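Local coordinates for protein glucose-6-phosphate isomerase (Thermus thermophilus, PDB 1ZZG) that probably catalyses the reversible isomerization of glucose 6-phosphate to fructose 6-phosphate in glycolysis and gluconeogenesis, at residues G80-E85 with L254-S259. Numbering follows the deposited sequence.
Sequences GPKALE and LSHLPS
Ala83, in the helix 79-88, meets His256 with their CA atoms 4.4 Å apart, where a type I turn from Leu254 to Leu257 leads into the helix 257-269. The turn is closed by the backbone bond from Leu257 N to Leu254 O. No direct hydrogen bond joins 80-85 to 254-259. A water does so instead: it donates to Ala83 O at 2.8 Å and accepts from His256 N at 3.0 Å. The small side chain of Ala83 is consistent with so close a backbone approach. Ala83 CB rests on the peptide at the start of the second helix, 3.6 Å from His256 O. Ala83 CB also lies 4.3 Å from Leu257 CD1, at the branch end of that side chain. In return, His256 CB sits against Ala83 CA at 3.6 Å. The imidazole of His256 is anti to its own carbonyl carbon (chi1 -67°), which lays the ring beside Lys82. There His256 ND1 lies 4.1 Å from Lys82 CD, and the two side chains pass at a slant. This is a contact with the aliphatic part of the lysine, which runs extended beyond CG. Lys82 NZ forms a salt bridge with Asp99 and stays 5.2 Å from His256 ND1. On the buried side, Leu84 and Leu257 both touch Met378 of helix 371-391. Lys82 also packs on Lys290 of the second subunit. The contact joins the two sugar isomerase (SIS) subdomains of the phosphoglucose isomerase fold: helix 79-88 follows a strand of the five-stranded parallel sheet, and 254-259 follows strand 244-249 of the mixed sheet.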
# COMPACT_ATOMS: atom_id res chain seq x y z
N GLY A 80 -0.94 4.99 11.96
CA GLY A 80 0.14 5.74 12.58
C GLY A 80 1.16 4.75 13.12
O GLY A 80 2.36 4.88 12.86
N PRO A 81 0.72 3.76 13.92
CA PRO A 81 1.66 2.78 14.46
C PRO A 81 2.46 2.07 13.34
O PRO A 81 3.69 1.96 13.43
CB PRO A 81 0.75 1.83 15.24
CG PRO A 81 -0.28 2.76 15.79
CD PRO A 81 -0.60 3.64 14.57
N LYS A 82 1.78 1.59 12.30
CA LYS A 82 2.48 0.91 11.19
C LYS A 82 3.55 1.79 10.57
O LYS A 82 4.68 1.36 10.35
CB LYS A 82 1.51 0.49 10.07
CG LYS A 82 0.77 -0.83 10.31
CD LYS A 82 0.12 -1.33 9.01
CE LYS A 82 -0.55 -2.69 9.21
NZ LYS A 82 -1.08 -3.25 7.94
N ALA A 83 3.19 3.03 10.26
CA ALA A 83 4.13 3.96 9.64
C ALA A 83 5.38 4.17 10.50
O ALA A 83 6.50 4.17 9.98
CB ALA A 83 3.44 5.30 9.38
N LEU A 84 5.19 4.35 11.80
CA LEU A 84 6.29 4.59 12.73
C LEU A 84 7.15 3.36 13.05
O LEU A 84 8.39 3.41 13.01
CB LEU A 84 5.75 5.21 14.02
CG LEU A 84 5.17 6.63 13.90
CD1 LEU A 84 4.42 7.01 15.17
CD2 LEU A 84 6.29 7.63 13.62
N GLU A 85 6.49 2.25 13.37
CA GLU A 85 7.20 1.02 13.70
C GLU A 85 8.02 0.48 12.54
O GLU A 85 9.12 -0.03 12.73
CB GLU A 85 6.21 -0.05 14.18
CG GLU A 85 6.85 -1.35 14.67
CD GLU A 85 6.97 -2.40 13.58
OE1 GLU A 85 5.97 -2.63 12.87
OE2 GLU A 85 8.07 -3.00 13.44
N LEU A 254 9.97 4.12 5.35
CA LEU A 254 8.73 4.89 5.46
C LEU A 254 7.66 4.37 4.50
O LEU A 254 6.77 5.12 4.11
CB LEU A 254 8.99 6.37 5.15
CG LEU A 254 9.76 7.22 6.16
CD1 LEU A 254 9.89 8.63 5.60
CD2 LEU A 254 9.03 7.25 7.50
N SER A 255 7.74 3.10 4.12
CA SER A 255 6.78 2.52 3.18
C SER A 255 5.32 2.59 3.64
O SER A 255 4.41 2.47 2.83
CB SER A 255 7.14 1.06 2.89
OG SER A 255 6.92 0.25 4.03
N HIS A 256 5.09 2.76 4.94
CA HIS A 256 3.72 2.81 5.45
C HIS A 256 3.22 4.23 5.73
O HIS A 256 2.07 4.41 6.14
CB HIS A 256 3.61 1.94 6.70
CG HIS A 256 3.78 0.48 6.42
ND1 HIS A 256 2.73 -0.33 6.01
CD2 HIS A 256 4.88 -0.31 6.40
CE1 HIS A 256 3.19 -1.54 5.75
NE2 HIS A 256 4.49 -1.55 5.98
N LEU A 257 4.08 5.22 5.50
CA LEU A 257 3.68 6.61 5.73
C LEU A 257 2.61 7.07 4.74
O LEU A 257 1.66 7.74 5.14
CB LEU A 257 4.90 7.55 5.66
CG LEU A 257 4.60 9.00 6.05
CD1 LEU A 257 4.14 9.06 7.50
CD2 LEU A 257 5.85 9.86 5.88
N PRO A 258 2.76 6.72 3.45
CA PRO A 258 1.73 7.17 2.49
C PRO A 258 0.31 6.78 2.89
O PRO A 258 -0.61 7.58 2.77
CB PRO A 258 2.18 6.52 1.18
CG PRO A 258 3.68 6.54 1.31
CD PRO A 258 3.86 6.05 2.74
N SER A 259 0.13 5.55 3.38
CA SER A 259 -1.20 5.10 3.79
C SER A 259 -1.73 5.96 4.92
O SER A 259 -2.92 6.28 4.96
CB SER A 259 -1.16 3.64 4.24
OG SER A 259 -0.99 2.77 3.14
O HOH W 1 6.75 3.42 7.30